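Local coordinates for protein integrase (Bovine immunodeficiency virus, PDB 3KKS) that probably inserts the DNA copy of a retroviral genome into host chromosomal DNA, this fragment being its catalytic core domain, at residues T15-A20 against V28-I33; W5-T10 against L57-G62; R100-R105 against V125-K130. One frame throughout, in Å; residues are numbered along the deposited sequence.

Interaction 1 (T15-A20 against V28-I33)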
loop_
_atom_site.group_PDB
_atom_site.type_symbol
_atom_site.label_atom_id
_atom_site.label_comp_id
_atom_site.label_asym_id
_atom_site.label_seq_id
_atom_site.Cartn_x
_atom_site.Cartn_y
_atom_site.Cartn_z
ATOM N N THR A 15 -15.799 -6.372 2.845
ATOM C CA THR A 15 -14.542 -6.155 3.533
ATOM C C THR A 15 -13.841 -4.871 3.106
ATOM O O THR A 15 -13.783 -4.547 1.921
ATOM C CB THR A 15 -13.596 -7.331 3.317
ATOM O OG1 THR A 15 -13.201 -7.357 1.950
ATOM C CG2 THR A 15 -14.284 -8.646 3.655
ATOM N N ILE A 16 -13.337 -4.131 4.088
ATOM C CA ILE A 16 -12.613 -2.890 3.831
ATOM C C ILE A 16 -11.135 -3.262 3.759
ATOM O O ILE A 16 -10.657 -4.063 4.561
ATOM C CB ILE A 16 -12.759 -1.866 4.983
ATOM C CG1 ILE A 16 -14.232 -1.670 5.358
ATOM C CG2 ILE A 16 -12.141 -0.535 4.562
ATOM C CD1 ILE A 16 -14.429 -0.724 6.543
ATOM N N ILE A 17 -10.401 -2.681 2.819
ATOM C CA ILE A 17 -8.985 -3.010 2.704
ATOM C C ILE A 17 -8.094 -1.782 2.558
ATOM O O ILE A 17 -8.230 -1.016 1.604
ATOM C CB ILE A 17 -8.736 -3.950 1.499
ATOM C CG1 ILE A 17 -9.419 -5.297 1.742
ATOM C CG2 ILE A 17 -7.234 -4.156 1.289
ATOM C CD1 ILE A 17 -9.459 -6.196 0.516
ATOM N N TRP A 18 -7.202 -1.596 3.527
ATOM C CA TRP A 18 -6.247 -0.496 3.504
ATOM C C TRP A 18 -5.168 -0.923 2.512
ATOM O O TRP A 18 -4.679 -2.049 2.579
ATOM C CB TRP A 18 -5.621 -0.316 4.879
ATOM C CG TRP A 18 -4.646 0.810 4.958
ATOM C CD1 TRP A 18 -4.937 2.145 5.065
ATOM C CD2 TRP A 18 -3.217 0.710 4.980
ATOM N NE1 TRP A 18 -3.779 2.874 5.162
ATOM C CE2 TRP A 18 -2.704 2.018 5.114
ATOM C CE3 TRP A 18 -2.317 -0.367 4.905
ATOM C CZ2 TRP A 18 -1.333 2.291 5.180
ATOM C CZ3 TRP A 18 -0.941 -0.096 4.972
ATOM C CH2 TRP A 18 -0.469 1.221 5.111
ATOM N N VAL A 19 -4.792 -0.028 1.604
ATOM C CA VAL A 19 -3.794 -0.337 0.586
ATOM C C VAL A 19 -2.699 0.715 0.452
ATOM O O VAL A 19 -2.975 1.903 0.307
ATOM C CB VAL A 19 -4.470 -0.494 -0.802
ATOM C CG1 VAL A 19 -3.415 -0.764 -1.879
ATOM C CG2 VAL A 19 -5.503 -1.617 -0.763
ATOM N N ALA A 20 -1.446 0.280 0.479
ATOM C CA ALA A 20 -0.337 1.213 0.320
ATOM C C ALA A 20 0.526 0.754 -0.844
ATOM O O ALA A 20 0.830 -0.430 -0.970
ATOM C CB ALA A 20 0.503 1.293 1.606
ATOM N N VAL A 28 3.194 -3.510 -3.662
ATOM C CA VAL A 28 1.926 -3.270 -2.991
ATOM C C VAL A 28 1.844 -3.929 -1.628
ATOM O O VAL A 28 2.305 -5.057 -1.443
ATOM C CB VAL A 28 0.736 -3.798 -3.824
ATOM C CG1 VAL A 28 -0.590 -3.424 -3.137
ATOM C CG2 VAL A 28 0.786 -3.222 -5.231
ATOM N N GLU A 29 1.260 -3.201 -0.682
ATOM C CA GLU A 29 1.033 -3.686 0.674
ATOM C C GLU A 29 -0.426 -3.399 0.975
ATOM O O GLU A 29 -0.929 -2.323 0.649
ATOM C CB GLU A 29 1.905 -2.954 1.676
ATOM C CG GLU A 29 3.011 -3.810 2.232
ATOM C CD GLU A 29 2.537 -5.203 2.618
ATOM O OE1 GLU A 29 1.514 -5.326 3.336
ATOM O OE2 GLU A 29 3.200 -6.178 2.201
ATOM N N ALA A 30 -1.115 -4.355 1.581
ATOM C CA ALA A 30 -2.527 -4.168 1.887
ATOM C C ALA A 30 -2.875 -4.932 3.142
ATOM O O ALA A 30 -2.157 -5.854 3.528
ATOM C CB ALA A 30 -3.397 -4.647 0.713
ATOM N N GLN A 31 -3.985 -4.561 3.765
ATOM C CA GLN A 31 -4.397 -5.204 5.004
ATOM C C GLN A 31 -5.899 -5.032 5.167
ATOM O O GLN A 31 -6.420 -3.949 4.924
ATOM C CB GLN A 31 -3.695 -4.520 6.181
ATOM C CG GLN A 31 -3.179 -5.441 7.256
ATOM C CD GLN A 31 -1.780 -5.951 6.965
ATOM O OE1 GLN A 31 -1.547 -6.641 5.974
ATOM N NE2 GLN A 31 -0.839 -5.612 7.834
ATOM N N VAL A 32 -6.597 -6.090 5.562
ATOM C CA VAL A 32 -8.037 -5.982 5.791
ATOM C C VAL A 32 -8.224 -5.271 7.134
ATOM O O VAL A 32 -7.494 -5.549 8.081
ATOM C CB VAL A 32 -8.712 -7.364 5.917
ATOM C CG1 VAL A 32 -10.179 -7.181 6.310
ATOM C CG2 VAL A 32 -8.604 -8.128 4.620
ATOM N N ILE A 33 -9.186 -4.360 7.226
ATOM C CA ILE A 33 -9.426 -3.671 8.496
ATOM C C ILE A 33 -10.908 -3.748 8.916
ATOM O O ILE A 33 -11.803 -3.777 8.068
ATOM C CB ILE A 33 -8.969 -2.197 8.433
ATOM C CG1 ILE A 33 -9.645 -1.482 7.272
ATOM C CG2 ILE A 33 -7.444 -2.130 8.280
ATOM C CD1 ILE A 33 -9.278 -0.039 7.180
HETATM O O HOH W 1 -13.522 -5.234 6.768
#

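Interaction 2 (W5-T10 against L57-G62)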
loop_
_atom_site.group_PDB
_atom_site.type_symbol
_atom_site.label_atom_id
_atom_site.label_comp_id
_atom_site.label_asym_id
_atom_site.label_seq_id
_atom_site.Cartn_x
_atom_site.Cartn_y
_atom_site.Cartn_z
ATOM N N TRP A 5 5.188 6.256 -0.154
ATOM C CA TRP A 5 4.087 5.317 -0.269
ATOM C C TRP A 5 2.776 6.078 -0.243
ATOM O O TRP A 5 2.620 7.010 0.538
ATOM C CB TRP A 5 4.080 4.333 0.901
ATOM C CG TRP A 5 5.282 3.454 1.016
ATOM C CD1 TRP A 5 6.540 3.829 1.375
ATOM C CD2 TRP A 5 5.321 2.031 0.833
ATOM N NE1 TRP A 5 7.363 2.727 1.432
ATOM C CE2 TRP A 5 6.638 1.608 1.106
ATOM C CE3 TRP A 5 4.364 1.071 0.467
ATOM C CZ2 TRP A 5 7.033 0.265 1.028
ATOM C CZ3 TRP A 5 4.748 -0.263 0.387
ATOM C CH2 TRP A 5 6.078 -0.656 0.669
ATOM N N GLN A 6 1.837 5.688 -1.103
ATOM C CA GLN A 6 0.530 6.318 -1.109
ATOM C C GLN A 6 -0.476 5.290 -0.623
ATOM O O GLN A 6 -0.500 4.149 -1.096
ATOM C CB GLN A 6 0.127 6.798 -2.503
ATOM C CG GLN A 6 -1.309 7.301 -2.527
ATOM C CD GLN A 6 -1.616 8.177 -3.719
ATOM O OE1 GLN A 6 -2.787 8.398 -4.051
ATOM N NE2 GLN A 6 -0.568 8.696 -4.366
ATOM N N MET A 7 -1.308 5.702 0.321
ATOM C CA MET A 7 -2.295 4.819 0.900
ATOM C C MET A 7 -3.716 5.257 0.625
ATOM O O MET A 7 -3.998 6.443 0.472
ATOM C CB MET A 7 -2.078 4.737 2.406
ATOM C CG MET A 7 -2.073 6.088 3.089
ATOM S SD MET A 7 -1.815 5.968 4.878
ATOM C CE MET A 7 -1.786 7.748 5.296
ATOM N N ASP A 8 -4.606 4.273 0.580
ATOM C CA ASP A 8 -6.022 4.496 0.340
ATOM C C ASP A 8 -6.776 3.307 0.908
ATOM O O ASP A 8 -6.219 2.223 1.084
ATOM C CB ASP A 8 -6.319 4.589 -1.162
ATOM C CG ASP A 8 -5.833 5.885 -1.782
ATOM O OD1 ASP A 8 -6.360 6.960 -1.400
ATOM O OD2 ASP A 8 -4.930 5.833 -2.651
ATOM N N ASN A 9 -8.044 3.528 1.214
ATOM C CA ASN A 9 -8.896 2.473 1.713
ATOM C C ASN A 9 -9.762 2.089 0.537
ATOM O O ASN A 9 -10.184 2.950 -0.231
ATOM C CB ASN A 9 -9.770 2.974 2.857
ATOM C CG ASN A 9 -8.982 3.203 4.116
ATOM O OD1 ASN A 9 -8.191 2.356 4.521
ATOM N ND2 ASN A 9 -9.197 4.346 4.753
ATOM N N THR A 10 -10.004 0.797 0.375
ATOM C CA THR A 10 -10.843 0.347 -0.716
ATOM C C THR A 10 -11.798 -0.688 -0.177
ATOM O O THR A 10 -11.708 -1.094 0.979
ATOM C CB THR A 10 -10.032 -0.304 -1.842
ATOM O OG1 THR A 10 -9.411 -1.497 -1.351
ATOM C CG2 THR A 10 -8.971 0.646 -2.347
ATOM N N LEU A 57 4.595 9.692 3.275
ATOM C CA LEU A 57 3.275 9.088 3.179
ATOM C C LEU A 57 2.286 10.076 2.561
ATOM O O LEU A 57 2.210 11.229 2.981
ATOM C CB LEU A 57 2.813 8.675 4.577
ATOM C CG LEU A 57 1.807 7.536 4.744
ATOM C CD1 LEU A 57 2.228 6.318 3.934
ATOM C CD2 LEU A 57 1.727 7.171 6.221
ATOM N N HIS A 58 1.536 9.621 1.561
ATOM C CA HIS A 58 0.557 10.469 0.883
ATOM C C HIS A 58 -0.816 9.797 0.853
ATOM O O HIS A 58 -0.913 8.570 0.882
ATOM C CB HIS A 58 1.020 10.742 -0.551
ATOM C CG HIS A 58 0.182 11.747 -1.282
ATOM N ND1 HIS A 58 0.149 13.082 -0.933
ATOM C CD2 HIS A 58 -0.648 11.613 -2.338
ATOM C CE1 HIS A 58 -0.670 13.726 -1.747
ATOM N NE2 HIS A 58 -1.167 12.858 -2.609
ATOM N N SER A 59 -1.874 10.601 0.799
ATOM C CA SER A 59 -3.242 10.086 0.749
ATOM C C SER A 59 -4.231 11.210 0.438
ATOM O O SER A 59 -3.827 12.347 0.196
ATOM C CB SER A 59 -3.617 9.463 2.084
ATOM O OG SER A 59 -3.542 10.430 3.109
ATOM N N ASP A 60 -5.523 10.891 0.441
ATOM C CA ASP A 60 -6.533 11.909 0.190
ATOM C C ASP A 60 -6.907 12.560 1.513
ATOM O O ASP A 60 -6.392 12.188 2.563
ATOM C CB ASP A 60 -7.784 11.324 -0.483
ATOM C CG ASP A 60 -8.433 10.214 0.324
ATOM O OD1 ASP A 60 -8.636 10.387 1.540
ATOM O OD2 ASP A 60 -8.756 9.161 -0.270
ATOM N N ASN A 61 -7.816 13.524 1.449
ATOM C CA ASN A 61 -8.260 14.266 2.619
ATOM C C ASN A 61 -9.227 13.500 3.511
ATOM O O ASN A 61 -9.890 14.087 4.370
ATOM C CB ASN A 61 -8.903 15.575 2.165
ATOM C CG ASN A 61 -8.355 16.767 2.905
ATOM O OD1 ASN A 61 -7.149 16.861 3.138
ATOM N ND2 ASN A 61 -9.234 17.699 3.268
ATOM N N GLY A 62 -9.312 12.193 3.309
ATOM C CA GLY A 62 -10.203 11.400 4.127
ATOM C C GLY A 62 -9.972 11.676 5.599
ATOM O O GLY A 62 -8.839 11.911 6.016
#

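Interaction 3 (R100-R105 against V125-K130)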
loop_
_atom_site.group_PDB
_atom_site.type_symbol
_atom_site.label_atom_id
_atom_site.label_comp_id
_atom_site.label_asym_id
_atom_site.label_seq_id
_atom_site.Cartn_x
_atom_site.Cartn_y
_atom_site.Cartn_z
ATOM N N ARG A 100 -6.132 -1.796 -9.476
ATOM C CA ARG A 100 -6.868 -2.562 -10.473
ATOM C C ARG A 100 -6.333 -3.989 -10.505
ATOM O O ARG A 100 -7.094 -4.950 -10.449
ATOM C CB ARG A 100 -6.704 -1.894 -11.846
ATOM C CG ARG A 100 -7.710 -2.314 -12.893
ATOM C CD ARG A 100 -7.367 -3.661 -13.494
ATOM N NE ARG A 100 -6.022 -3.685 -14.065
ATOM C CZ ARG A 100 -5.576 -2.834 -14.987
ATOM N NH1 ARG A 100 -6.369 -1.875 -15.452
ATOM N NH2 ARG A 100 -4.333 -2.942 -15.449
ATOM N N ASP A 101 -5.014 -4.115 -10.579
ATOM C CA ASP A 101 -4.365 -5.417 -10.613
ATOM C C ASP A 101 -4.637 -6.207 -9.331
ATOM O O ASP A 101 -4.756 -7.429 -9.360
ATOM C CB ASP A 101 -2.857 -5.238 -10.801
ATOM C CG ASP A 101 -2.500 -4.722 -12.180
ATOM O OD1 ASP A 101 -1.319 -4.398 -12.410
ATOM O OD2 ASP A 101 -3.403 -4.647 -13.037
ATOM N N LEU A 102 -4.727 -5.503 -8.210
ATOM C CA LEU A 102 -4.985 -6.145 -6.935
ATOM C C LEU A 102 -6.389 -6.721 -6.946
ATOM O O LEU A 102 -6.621 -7.842 -6.487
ATOM C CB LEU A 102 -4.856 -5.134 -5.790
ATOM C CG LEU A 102 -5.013 -5.724 -4.389
ATOM C CD1 LEU A 102 -3.885 -6.705 -4.139
ATOM C CD2 LEU A 102 -5.005 -4.617 -3.334
ATOM N N LYS A 103 -7.329 -5.935 -7.464
ATOM C CA LYS A 103 -8.712 -6.366 -7.535
ATOM C C LYS A 103 -8.857 -7.561 -8.477
ATOM O O LYS A 103 -9.692 -8.428 -8.246
ATOM C CB LYS A 103 -9.594 -5.197 -7.973
ATOM C CG LYS A 103 -9.650 -4.086 -6.927
ATOM C CD LYS A 103 -10.444 -2.879 -7.407
ATOM C CE LYS A 103 -10.498 -1.787 -6.342
ATOM N NZ LYS A 103 -11.179 -2.259 -5.106
ATOM N N ASP A 104 -8.028 -7.621 -9.514
ATOM C CA ASP A 104 -8.064 -8.741 -10.452
ATOM C C ASP A 104 -7.562 -10.012 -9.756
ATOM O O ASP A 104 -8.139 -11.084 -9.918
ATOM C CB ASP A 104 -7.193 -8.440 -11.682
ATOM C CG ASP A 104 -7.765 -7.320 -12.545
ATOM O OD1 ASP A 104 -7.017 -6.759 -13.384
ATOM O OD2 ASP A 104 -8.966 -7.009 -12.388
ATOM N N ARG A 105 -6.491 -9.889 -8.972
ATOM C CA ARG A 105 -5.938 -11.043 -8.266
ATOM C C ARG A 105 -6.912 -11.517 -7.190
ATOM O O ARG A 105 -7.080 -12.717 -6.967
ATOM C CB ARG A 105 -4.601 -10.687 -7.618
ATOM C CG ARG A 105 -3.505 -10.288 -8.602
ATOM C CD ARG A 105 -3.132 -11.435 -9.536
ATOM N NE ARG A 105 -1.955 -11.106 -10.340
ATOM C CZ ARG A 105 -1.972 -10.324 -11.414
ATOM N NH1 ARG A 105 -3.112 -9.791 -11.823
ATOM N NH2 ARG A 105 -0.844 -10.063 -12.070
ATOM N N VAL A 125 1.377 -11.488 -3.063
ATOM C CA VAL A 125 2.536 -12.279 -3.435
ATOM C C VAL A 125 2.637 -12.312 -4.964
ATOM O O VAL A 125 3.725 -12.229 -5.538
ATOM C CB VAL A 125 2.376 -13.714 -2.919
ATOM C CG1 VAL A 125 3.361 -14.637 -3.608
ATOM C CG2 VAL A 125 2.579 -13.731 -1.417
ATOM N N SER A 126 1.477 -12.449 -5.598
ATOM C CA SER A 126 1.358 -12.497 -7.047
ATOM C C SER A 126 1.826 -11.191 -7.678
ATOM O O SER A 126 2.616 -11.190 -8.622
ATOM C CB SER A 126 -0.111 -12.759 -7.429
ATOM O OG SER A 126 -0.326 -12.624 -8.825
ATOM N N LEU A 127 1.323 -10.079 -7.158
ATOM C CA LEU A 127 1.673 -8.760 -7.668
ATOM C C LEU A 127 3.123 -8.395 -7.448
ATOM O O LEU A 127 3.774 -7.840 -8.330
ATOM C CB LEU A 127 0.807 -7.684 -7.006
ATOM C CG LEU A 127 -0.702 -7.757 -7.259
ATOM C CD1 LEU A 127 -1.393 -6.648 -6.507
ATOM C CD2 LEU A 127 -0.976 -7.638 -8.750
ATOM N N ASN A 128 3.630 -8.716 -6.266
ATOM C CA ASN A 128 4.988 -8.361 -5.910
ATOM C C ASN A 128 6.104 -9.309 -6.286
ATOM O O ASN A 128 7.229 -8.871 -6.538
ATOM C CB ASN A 128 5.059 -8.105 -4.410
ATOM C CG ASN A 128 4.155 -6.974 -3.978
ATOM O OD1 ASN A 128 3.897 -6.054 -4.749
ATOM N ND2 ASN A 128 3.687 -7.022 -2.736
ATOM N N LYS A 129 5.796 -10.599 -6.336
ATOM C CA LYS A 129 6.812 -11.596 -6.614
ATOM C C LYS A 129 6.594 -12.502 -7.817
ATOM O O LYS A 129 7.498 -13.246 -8.184
ATOM C CB LYS A 129 6.980 -12.485 -5.385
ATOM C CG LYS A 129 7.317 -11.750 -4.101
ATOM C CD LYS A 129 7.373 -12.731 -2.939
ATOM C CE LYS A 129 8.077 -12.137 -1.740
ATOM N NZ LYS A 129 8.142 -13.136 -0.641
ATOM N N LYS A 130 5.422 -12.459 -8.441
ATOM C CA LYS A 130 5.187 -13.368 -9.559
ATOM C C LYS A 130 4.971 -12.743 -10.926
ATOM O O LYS A 130 4.352 -13.342 -11.802
ATOM C CB LYS A 130 4.026 -14.302 -9.210
ATOM C CG LYS A 130 4.360 -15.218 -8.040
ATOM C CD LYS A 130 3.169 -16.022 -7.585
ATOM C CE LYS A 130 3.591 -17.082 -6.577
ATOM N NZ LYS A 130 2.413 -17.752 -5.948
HETATM O O HOH W 2 1.386 -11.535 -11.043
#

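Interaction 1 (T15-A20 against V28-I33)
Trp18 and Gln31 form a hydrogen-bonded pair of an antiparallel hairpin and exchange two backbone bonds: Trp18 N gives to Gln31 O at 2.8 Å, and Gln31 N gives to Trp18 O at 2.9 Å. Ala20 and Glu29 repeat the exchange, with an almost straight bond from Ala20 N to Glu29 O (2.7 Å, 174°). In the intervening non-hydrogen-bonded pairs, CA-H...O contacts supplement these bonds, such as Ala30 CA to Trp18 O at 3.1 Å. Near Ile16 a water accepts from Ile16 N and donates to Ile33 O, bridging the strands.

Apolar contacts occupy both faces. On the one bearing Ile17, Val19, Ala30 and Val32, the small methyl Ala30 CB lies 3.9 Å from Ile17 CG2 and 4.0 Å from Val19 CG2. Beta-branched residues suit the extended backbone here, and alanine suits the non-hydrogen-bonded pair with Val19, where the backbones come close; helices 89-109 and 116-129 pack on this face. On the other, Ile16 CG2 meets Ile33 CG1 at 3.8 Å; with chi1 at 55°, Ile33 CG1 stands between its own backbone N and carbonyl carbon, in reach of that methyl. The indole of Trp18 packs on Met7 and Asn9 of strand 4-12 and on Cys44 of helix 38-51. Glu29 bends outward, where OE2 bonds to Tyr52.

Such a hairpin of the second and third strands, forming one side of the central sheet, is characteristic of the RNase H-like fold of retroviral integrases.

Interaction 2 (W5-T10 against L57-G62)
Trp5 with Leu57 and Gln6 with His58 make a parallel strand pairing within the RNase H-like sheet, where strand 4-12 is the central strand and strand 56-59 its parallel neighbour. Two backbone bonds hold the pairing: His58 N gives to Trp5 O at 3.0 Å, and Met7 N gives to His58 O at 2.9 Å. The short strand axes lie at 37° to each other, and beyond Met7 and Ser59 the backbones part, with only the Asp8 and Asp60 carboxylates still close.

Methionine suits this place because its long, unbranched chain can run across to the neighbouring strand. With chi1 at 55° and the rest extended, Met7 crosses Leu57 at about a right angle, bringing CE to 3.6 Å from Leu57 CG. The other face is more polar. Gln6 and His58 lie side by side, Gln6 NE2 approaching the edge of the imidazole, 3.6 Å from His58 CD2, with amide and ring planes 76° apart. His58 ND1 bonds to Thr82, and Tyr87 meets the ring edge-to-face, so the imidazole is fixed from more than one direction.

Asp8 OD1 and Asp60 OD2, 3.4 Å apart, are two acceptors with no hydrogen bond between them. Asp8 on the central strand and Asp60 in the loop just after the neighbouring strand lie where the two aspartates of the integrase active site are expected. The second carboxylate also makes an Asx turn: Gly62 N gives to Asp60 OD1 at 2.6 Å, arriving on its anti side.

Interaction 3 (R100-R105 against V125-K130)
Arg105 reaches from helix 89-109 to Ser126 and Leu127 of helix 116-129, touching them at almost every step. Its CB already points at the opposite helix, whose local axis runs at 133° to its own. CG then packs against Leu127 CD2 at 3.7 Å. A bend at chi2 (-63°) turns the chain along the neighbouring helix and sets CD 3.1 Å from Ser126 OG. The next atom makes the direct polar bond: NE gives its hydrogen to Ser126 OG at 2.7 Å, the oxygen lying in the guanidinium plane although the angle at the hydrogen is 142°. At CZ the group is flat against a methyl, with Leu127 CD2 sitting 3.8 Å above the plane over its centre. Finally NH2 gives to a water 2.9 Å away, which in turn donates to Ser126 O, so both direct and water-mediated links end on the same serine.

Leu127 is the apolar side of the joint. Its other methyl, CD1, presses on Leu102 CD1 at 3.4 Å, tighter than usual for two carbons, and CD2 also touches Asp101 CB at 3.7 Å. The carboxylate of Asp101 is held elsewhere, by Arg131 and by Arg100 of its own helix.

Each residue type fits its task: serine is short enough to keep its hydroxyl near the helix surface, leucine offers a methyl to a flat face, and arginine combines apolar carbons with a planar donor. The bonds at NE and NH2, together with the methyl over one face, should restrict rotation of the guanidinium. That group, presumably charged as arginine normally is, has neutral oxygen acceptors here, so the contact joins the helices without a salt bridge between Arg105 and Ser126 or Leu127.

In the fold
From the N terminus, strand 4-12 enters the centre of the sheet and leads into the hairpin of interaction 1, which closes a short turn between residues 20 and 28. Helix 38-51 follows, and strand 56-59 then returns beside the first strand: interaction 2 closes this longer loop, with interaction 1 nested inside it. The two share one sheet, joined where Val19 and Ile17 pair with Asp8 and Thr10. Interaction 3 comes afterwards, in series with both, and closes the mostly helical connection, with its loop, between 105 and 125. Its helices pack on the hairpin, Leu102 meeting Val19, while Asn128 ND2 probably bonds to Val28 O, tying the helical layer to the edge strand 28-33.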